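Local coordinates for dioxygenase (Pseudomonas brassicacearum, PDB 5V2D), which probably cleaves the central double bond of lignin-derived stilbenes with dioxygen at a non-haem iron, as a member of the carotenoid cleavage oxygenase family, at residues Ile58-Pro69 with Gly83-Asn94; Cys434-Pro442 with Met490-Trp498. One frame throughout, in Å; residues are numbered along the deposited sequence.

Interaction 1 (Ile58-Pro69 with Gly83-Asn94)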
# COMPACT_ATOMS: atom_id res chain seq x y z
N ILE A 58 -3.47 22.96 -10.53
CA ILE A 58 -3.66 21.59 -10.01
C ILE A 58 -5.15 21.33 -9.83
O ILE A 58 -5.85 22.12 -9.14
CB ILE A 58 -2.97 21.38 -8.69
CG1 ILE A 58 -1.44 21.49 -8.89
CG2 ILE A 58 -3.27 19.98 -8.14
CD1 ILE A 58 -0.65 21.50 -7.60
N HIS A 59 -5.64 20.31 -10.49
CA HIS A 59 -7.08 20.05 -10.51
C HIS A 59 -7.31 18.55 -10.47
O HIS A 59 -6.92 17.83 -11.39
CB HIS A 59 -7.74 20.64 -11.78
CG HIS A 59 -9.23 20.53 -11.80
ND1 HIS A 59 -9.95 20.26 -12.96
CD2 HIS A 59 -10.15 20.56 -10.81
CE1 HIS A 59 -11.23 20.19 -12.69
NE2 HIS A 59 -11.38 20.35 -11.39
N GLY A 60 -7.92 18.12 -9.39
CA GLY A 60 -8.29 16.67 -9.20
C GLY A 60 -8.33 16.34 -7.72
O GLY A 60 -8.41 17.23 -6.89
N THR A 61 -8.31 15.05 -7.43
CA THR A 61 -8.50 14.59 -6.05
C THR A 61 -7.39 13.60 -5.68
O THR A 61 -7.09 12.69 -6.43
CB THR A 61 -9.89 13.95 -5.88
OG1 THR A 61 -10.90 14.86 -6.26
CG2 THR A 61 -10.11 13.53 -4.44
N PHE A 62 -6.81 13.84 -4.51
CA PHE A 62 -5.84 12.92 -3.92
C PHE A 62 -6.65 12.04 -2.95
O PHE A 62 -7.14 12.56 -1.92
CB PHE A 62 -4.80 13.70 -3.15
CG PHE A 62 -3.81 12.87 -2.37
CD1 PHE A 62 -3.54 11.55 -2.68
CD2 PHE A 62 -3.14 13.41 -1.33
CE1 PHE A 62 -2.60 10.81 -1.97
CE2 PHE A 62 -2.19 12.68 -0.62
CZ PHE A 62 -1.91 11.39 -0.95
N TYR A 63 -6.82 10.77 -3.28
CA TYR A 63 -7.50 9.83 -2.40
C TYR A 63 -6.44 9.03 -1.65
O TYR A 63 -5.41 8.67 -2.21
CB TYR A 63 -8.35 8.84 -3.18
CG TYR A 63 -9.45 9.48 -3.98
CD1 TYR A 63 -10.68 9.83 -3.33
CD2 TYR A 63 -9.35 9.70 -5.30
CE1 TYR A 63 -11.73 10.37 -4.06
CE2 TYR A 63 -10.38 10.25 -6.02
CZ TYR A 63 -11.57 10.56 -5.42
OH TYR A 63 -12.58 11.12 -6.14
N GLN A 64 -6.69 8.75 -0.40
CA GLN A 64 -5.79 7.91 0.37
C GLN A 64 -6.64 7.05 1.34
O GLN A 64 -7.68 7.51 1.79
CB GLN A 64 -4.79 8.78 1.12
CG GLN A 64 -3.62 7.85 1.59
CD GLN A 64 -2.26 8.49 1.94
OE1 GLN A 64 -2.11 9.68 2.39
NE2 GLN A 64 -1.26 7.66 1.80
N VAL A 65 -6.19 5.83 1.64
CA VAL A 65 -6.91 5.05 2.66
C VAL A 65 -5.97 4.76 3.82
O VAL A 65 -4.78 4.43 3.62
CB VAL A 65 -7.54 3.79 2.07
CG1 VAL A 65 -6.50 2.84 1.46
CG2 VAL A 65 -8.42 3.06 3.06
N ALA A 66 -6.51 4.90 5.02
CA ALA A 66 -5.86 4.55 6.23
C ALA A 66 -6.63 3.48 7.03
O ALA A 66 -7.78 3.66 7.29
CB ALA A 66 -5.70 5.76 7.11
N PRO A 67 -5.91 2.50 7.54
CA PRO A 67 -6.49 1.71 8.61
C PRO A 67 -6.77 2.59 9.81
O PRO A 67 -5.92 3.40 10.18
CB PRO A 67 -5.40 0.67 8.92
CG PRO A 67 -4.51 0.69 7.75
CD PRO A 67 -4.54 2.09 7.22
N ASP A 68 -7.97 2.52 10.36
CA ASP A 68 -8.33 3.37 11.47
C ASP A 68 -9.45 2.65 12.29
O ASP A 68 -10.64 2.80 12.01
CB ASP A 68 -8.79 4.73 10.97
CG ASP A 68 -8.78 5.82 12.07
OD1 ASP A 68 -9.05 6.98 11.69
OD2 ASP A 68 -8.44 5.57 13.28
N PRO A 69 -9.08 1.81 13.23
CA PRO A 69 -10.09 0.85 13.82
C PRO A 69 -11.19 1.53 14.50
O PRO A 69 -10.98 2.40 15.32
CB PRO A 69 -9.31 -0.02 14.81
CG PRO A 69 -7.98 0.58 14.85
CD PRO A 69 -7.75 1.66 13.82
N GLY A 83 -6.90 -2.48 10.60
CA GLY A 83 -7.87 -1.46 10.98
C GLY A 83 -8.88 -1.18 9.85
O GLY A 83 -8.52 -1.26 8.67
N ASP A 84 -10.10 -0.89 10.23
CA ASP A 84 -11.17 -0.52 9.25
C ASP A 84 -10.66 0.57 8.30
O ASP A 84 -10.08 1.56 8.74
CB ASP A 84 -12.39 -0.04 9.99
CG ASP A 84 -12.91 -1.13 10.94
OD1 ASP A 84 -13.55 -2.07 10.46
OD2 ASP A 84 -12.67 -0.97 12.15
N GLY A 85 -10.93 0.40 7.01
CA GLY A 85 -10.51 1.40 6.03
C GLY A 85 -11.25 2.72 6.10
O GLY A 85 -12.48 2.73 6.05
N MET A 86 -10.48 3.80 6.26
CA MET A 86 -10.95 5.16 6.29
C MET A 86 -10.36 5.93 5.12
O MET A 86 -9.10 6.10 5.07
CB MET A 86 -10.50 5.79 7.61
CG MET A 86 -10.92 7.23 7.80
SD MET A 86 -12.65 7.45 8.20
CE MET A 86 -12.51 7.28 9.99
N VAL A 87 -11.21 6.36 4.18
CA VAL A 87 -10.74 6.98 2.96
C VAL A 87 -10.83 8.48 3.10
O VAL A 87 -11.87 9.00 3.54
CB VAL A 87 -11.58 6.49 1.75
CG1 VAL A 87 -11.20 7.20 0.49
CG2 VAL A 87 -11.47 5.00 1.59
N SER A 88 -9.75 9.15 2.70
CA SER A 88 -9.74 10.63 2.64
C SER A 88 -9.66 11.02 1.18
O SER A 88 -8.96 10.38 0.39
CB SER A 88 -8.54 11.16 3.39
OG SER A 88 -8.74 11.01 4.81
N GLY A 89 -10.37 12.10 0.82
CA GLY A 89 -10.25 12.72 -0.50
C GLY A 89 -9.96 14.20 -0.33
O GLY A 89 -10.79 14.90 0.24
N PHE A 90 -8.79 14.67 -0.76
CA PHE A 90 -8.43 16.06 -0.80
C PHE A 90 -8.70 16.53 -2.23
O PHE A 90 -7.99 16.12 -3.17
CB PHE A 90 -6.99 16.29 -0.47
CG PHE A 90 -6.63 16.03 0.96
CD1 PHE A 90 -6.69 17.01 1.89
CD2 PHE A 90 -6.17 14.77 1.36
CE1 PHE A 90 -6.31 16.85 3.22
CE2 PHE A 90 -5.79 14.57 2.68
CZ PHE A 90 -5.86 15.61 3.63
N HIS A 91 -9.71 17.38 -2.40
CA HIS A 91 -10.06 17.83 -3.72
C HIS A 91 -9.44 19.23 -4.00
O HIS A 91 -9.72 20.19 -3.25
CB HIS A 91 -11.57 17.92 -3.84
CG HIS A 91 -12.01 18.41 -5.19
ND1 HIS A 91 -11.76 17.71 -6.36
CD2 HIS A 91 -12.66 19.55 -5.55
CE1 HIS A 91 -12.24 18.40 -7.39
NE2 HIS A 91 -12.79 19.52 -6.93
N PHE A 92 -8.65 19.31 -5.06
CA PHE A 92 -7.90 20.50 -5.44
C PHE A 92 -8.67 21.15 -6.62
O PHE A 92 -8.91 20.53 -7.66
CB PHE A 92 -6.49 20.16 -5.96
CG PHE A 92 -5.55 19.68 -4.92
CD1 PHE A 92 -4.44 20.46 -4.58
CD2 PHE A 92 -5.67 18.47 -4.32
CE1 PHE A 92 -3.55 20.04 -3.63
CE2 PHE A 92 -4.76 18.06 -3.35
CZ PHE A 92 -3.71 18.85 -3.00
N ALA A 93 -9.03 22.41 -6.46
CA ALA A 93 -9.60 23.12 -7.63
C ALA A 93 -9.26 24.58 -7.53
O ALA A 93 -9.56 25.23 -6.54
CB ALA A 93 -11.11 22.96 -7.75
N ASN A 94 -8.64 25.09 -8.57
CA ASN A 94 -8.35 26.54 -8.63
C ASN A 94 -7.68 27.17 -7.40
O ASN A 94 -8.13 28.21 -6.96
CB ASN A 94 -9.69 27.27 -8.79
CG ASN A 94 -9.84 27.63 -10.10
OD1 ASN A 94 -9.30 28.68 -10.56
ND2 ASN A 94 -10.49 26.75 -10.84
O HOH W 1 -7.56 23.90 -10.71
O HOH W 2 -13.52 20.73 -9.25
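Two adjacent antiparallel strands of one propeller blade, 60-67 and 85-93, pair through alternating hydrogen-bonded and non-hydrogen-bonded residues, from G60 opposite F92 to P67 opposite G85. The F92 N to G60 O bond is 2.8 Å long, and D68 N to D84 O extends the pairing past the last bridge. Side chains sort by face. On that of T61, Y63, V65 and V87, T61 OG1 and H91 ND1 are hydrogen-bonded at 3.0 Å, with OG1 in the ring plane. CG of H91, anti to the backbone N (chi1 179°), turns ND1 to T61; beyond CE1, the other ring nitrogen, NE2, shares a water with H59 NE2. A valine in place of T61 would probably leave H91 ND1 without this partner and its ring freer to turn. A CB at G89 would come tight against Y63 CD1, at 3.4 Å, and the T61 methyl CG2 lies over one face of the Y63 ring, toward its rim; V65 CG2 meets V87 CG2 at 3.9 Å. On the other face F62, F90 and F92 form an apolar row, which I58 extends by laying CG2 3.8 Å from F92 CD1. D68, near the M86 methyl, is salt-bridged to R101 through OD1 and bonded to S39 N through OD2. Strand 96-103 flanks 85-93, strand 496-500 flanks 60-67, and I439 and I441 of strand 433-442 pack on F62 and I58.

Interaction 2 (Cys434-Pro442 with Met490-Trp498). With FE (Fe (III) ion), chain E.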
# COMPACT_ATOMS: atom_id res chain seq x y z
N CYS A 434 7.63 13.50 9.67
CA CYS A 434 7.78 12.37 8.80
C CYS A 434 6.60 12.27 7.86
O CYS A 434 5.62 13.00 7.97
CB CYS A 434 7.93 11.09 9.63
SG CYS A 434 6.48 10.72 10.68
N PHE A 435 6.76 11.40 6.88
CA PHE A 435 5.90 11.39 5.72
C PHE A 435 5.01 10.14 5.60
O PHE A 435 5.34 9.09 6.07
CB PHE A 435 6.73 11.46 4.48
CG PHE A 435 7.55 12.73 4.37
CD1 PHE A 435 7.00 13.90 3.93
CD2 PHE A 435 8.92 12.69 4.66
CE1 PHE A 435 7.76 15.06 3.86
CE2 PHE A 435 9.68 13.84 4.58
CZ PHE A 435 9.08 15.03 4.16
N GLN A 436 3.93 10.34 4.85
CA GLN A 436 3.08 9.26 4.35
C GLN A 436 3.29 9.19 2.84
O GLN A 436 4.02 10.02 2.21
CB GLN A 436 1.63 9.43 4.72
CG GLN A 436 1.42 9.78 6.18
CD GLN A 436 -0.03 9.57 6.65
OE1 GLN A 436 -0.81 8.95 5.98
NE2 GLN A 436 -0.39 10.20 7.79
N GLU A 437 2.76 8.13 2.25
CA GLU A 437 3.01 7.84 0.85
C GLU A 437 2.73 9.02 -0.09
O GLU A 437 1.63 9.60 -0.08
CB GLU A 437 2.17 6.69 0.35
CG GLU A 437 2.49 6.32 -1.11
CD GLU A 437 1.55 5.25 -1.70
OE1 GLU A 437 0.38 5.59 -1.92
OE2 GLU A 437 1.96 4.10 -2.00
N PRO A 438 3.67 9.33 -0.98
CA PRO A 438 3.42 10.44 -1.89
C PRO A 438 2.69 10.08 -3.17
O PRO A 438 2.75 8.96 -3.64
CB PRO A 438 4.89 10.91 -2.21
CG PRO A 438 5.65 9.61 -2.28
CD PRO A 438 5.04 8.79 -1.10
N ILE A 439 2.08 11.10 -3.78
CA ILE A 439 1.63 11.03 -5.15
C ILE A 439 2.43 12.02 -6.00
O ILE A 439 3.03 12.99 -5.50
CB ILE A 439 0.18 11.34 -5.34
CG1 ILE A 439 -0.23 12.62 -4.57
CG2 ILE A 439 -0.68 10.17 -4.88
CD1 ILE A 439 -1.46 13.27 -5.14
N PHE A 440 2.40 11.78 -7.31
CA PHE A 440 2.98 12.67 -8.29
C PHE A 440 1.88 13.24 -9.19
O PHE A 440 1.03 12.49 -9.67
CB PHE A 440 4.05 12.01 -9.12
CG PHE A 440 4.48 12.82 -10.29
CD1 PHE A 440 5.34 13.89 -10.10
CD2 PHE A 440 3.99 12.56 -11.57
CE1 PHE A 440 5.71 14.71 -11.20
CE2 PHE A 440 4.40 13.37 -12.63
CZ PHE A 440 5.25 14.42 -12.45
N ILE A 441 1.94 14.56 -9.43
CA ILE A 441 0.97 15.21 -10.28
C ILE A 441 1.75 15.90 -11.42
O ILE A 441 2.54 16.78 -11.15
CB ILE A 441 0.20 16.30 -9.49
CG1 ILE A 441 -0.55 15.68 -8.34
CG2 ILE A 441 -0.78 17.02 -10.42
CD1 ILE A 441 -1.30 16.66 -7.42
N PRO A 442 1.50 15.54 -12.69
CA PRO A 442 2.21 16.20 -13.76
C PRO A 442 1.93 17.68 -13.83
O PRO A 442 0.87 18.11 -13.54
CB PRO A 442 1.63 15.57 -15.04
CG PRO A 442 0.88 14.31 -14.57
CD PRO A 442 0.50 14.53 -13.20
N MET A 490 -4.07 13.39 11.10
CA MET A 490 -4.32 12.28 10.18
C MET A 490 -3.50 11.11 10.72
O MET A 490 -2.25 11.19 10.78
CB MET A 490 -3.82 12.64 8.77
CG MET A 490 -4.52 13.83 8.12
SD MET A 490 -6.25 13.62 7.67
CE MET A 490 -6.03 12.64 6.21
N ARG A 491 -4.17 10.00 10.96
CA ARG A 491 -3.45 8.76 11.33
C ARG A 491 -2.59 8.29 10.13
O ARG A 491 -2.88 8.57 8.98
CB ARG A 491 -4.46 7.67 11.69
CG ARG A 491 -3.89 6.49 12.38
CD ARG A 491 -5.05 5.60 12.93
NE ARG A 491 -4.50 4.63 13.89
CZ ARG A 491 -4.33 3.31 13.67
NH1 ARG A 491 -3.80 2.56 14.64
NH2 ARG A 491 -4.67 2.71 12.51
N MET A 492 -1.57 7.54 10.43
CA MET A 492 -0.76 6.91 9.37
C MET A 492 -1.65 6.16 8.45
O MET A 492 -2.58 5.51 8.90
CB MET A 492 0.36 6.06 9.98
CG MET A 492 1.28 5.38 9.00
SD MET A 492 2.15 6.65 8.04
CE MET A 492 3.15 5.68 6.96
N SER A 493 -1.36 6.22 7.16
CA SER A 493 -2.14 5.64 6.11
C SER A 493 -1.38 4.53 5.42
O SER A 493 -0.16 4.26 5.66
CB SER A 493 -2.58 6.69 5.08
OG SER A 493 -3.19 7.84 5.74
N LEU A 494 -2.06 3.90 4.50
CA LEU A 494 -1.43 3.05 3.54
C LEU A 494 -1.44 3.76 2.18
O LEU A 494 -0.89 4.88 2.09
CB LEU A 494 -2.05 1.66 3.59
CG LEU A 494 -1.66 0.81 4.79
CD1 LEU A 494 -2.51 -0.51 4.86
CD2 LEU A 494 -0.18 0.51 4.86
N HIS A 495 -2.00 3.19 1.15
CA HIS A 495 -1.77 3.72 -0.20
C HIS A 495 -2.77 4.72 -0.70
O HIS A 495 -3.89 4.76 -0.20
CB HIS A 495 -1.67 2.56 -1.21
CG HIS A 495 -0.59 1.62 -0.86
ND1 HIS A 495 0.76 1.96 -1.02
CD2 HIS A 495 -0.62 0.34 -0.37
CE1 HIS A 495 1.50 0.91 -0.66
NE2 HIS A 495 0.69 -0.08 -0.26
N GLY A 496 -2.34 5.57 -1.62
CA GLY A 496 -3.23 6.58 -2.19
C GLY A 496 -3.07 6.71 -3.67
O GLY A 496 -2.25 5.97 -4.32
N CYS A 497 -3.81 7.64 -4.26
CA CYS A 497 -3.72 7.80 -5.74
C CYS A 497 -4.18 9.20 -6.07
O CYS A 497 -4.88 9.88 -5.29
CB CYS A 497 -4.60 6.82 -6.48
SG CYS A 497 -6.37 7.05 -6.17
N TRP A 498 -3.73 9.67 -7.24
CA TRP A 498 -4.18 10.93 -7.79
C TRP A 498 -5.20 10.69 -8.90
O TRP A 498 -4.89 9.95 -9.84
CB TRP A 498 -2.94 11.67 -8.39
CG TRP A 498 -3.37 12.98 -9.11
CD1 TRP A 498 -3.21 13.27 -10.42
CD2 TRP A 498 -3.94 14.12 -8.50
NE1 TRP A 498 -3.65 14.49 -10.67
CE2 TRP A 498 -4.12 15.06 -9.51
CE3 TRP A 498 -4.32 14.42 -7.20
CZ2 TRP A 498 -4.63 16.34 -9.28
CZ3 TRP A 498 -4.85 15.69 -6.96
CH2 TRP A 498 -4.98 16.64 -8.00
FE FE E . 1.16 -2.14 -0.28
O HOH W 3 1.05 6.22 3.67
O HOH W 4 1.10 -2.03 1.78
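W498 lays one face of its indole against I441, whose CD1 sits 3.5 Å from the centroid of the six-membered ring and only 4° off its normal, a CH-pi contact. I439 adds its own CD1 3.7 Å from W498 CE3; this methyl reaches the ring because CG1 lies between the backbone N and carbonyl carbon (chi1 47°). Farther along, E437 grips two successive residues with one carboxylate. OE1 is met nearly along its C-O axis by G496 N at 2.7 Å, while OE2 accepts a hydrogen bond from H495 ND1 at 2.6 Å. OE2 lies in the plane of the imidazole, yet ND1 approaches from above the carboxylate plane, and the two planes are 42° apart. This is the second shell of the four-histidine iron centre of the carotenoid cleavage oxygenase fold: H495 NE2 binds iron at 2.1 Å, joined by H188, H239 and H304 and by a water. Pinning ND1 fixes the rotation of the imidazole and probably makes it a more electron-rich ligand. R375 forms a salt bridge with E437 OE1, which would offset the buried charge. Beside this, Q436 spans the loop before H495: OE1 accepts from S493 OG at 2.6 Å in the amide plane, whereas NE2 gives R491 O a longer, bent bond from above the carbonyl plane and also bonds N459. The sulfur of M492 slides past Q436 CG at 3.7 Å, and a water joins E437 N to L494 O.

Both contacts are largely buried, but interaction 1 runs from the interior to an exposed end at H59 and H91, whereas interaction 2 is buried throughout and closer to the chain's centre. They meet in one sheet: strand 60-67 pairs with 496-500, Y63 O probably accepting a hydrogen bond from C497 N, and P67 O probably accepts from R491 NH2. Interaction 1 joins neighbours within that sheet by regular backbone bonding; interaction 2 joins its edge strand to the edge of another sheet through side chains that meet other side chains and backbone N and O atoms, apolar around W498 and polar towards the iron. Q64, bonded to L494 O, links the first contact to the segment carrying the metal ligand.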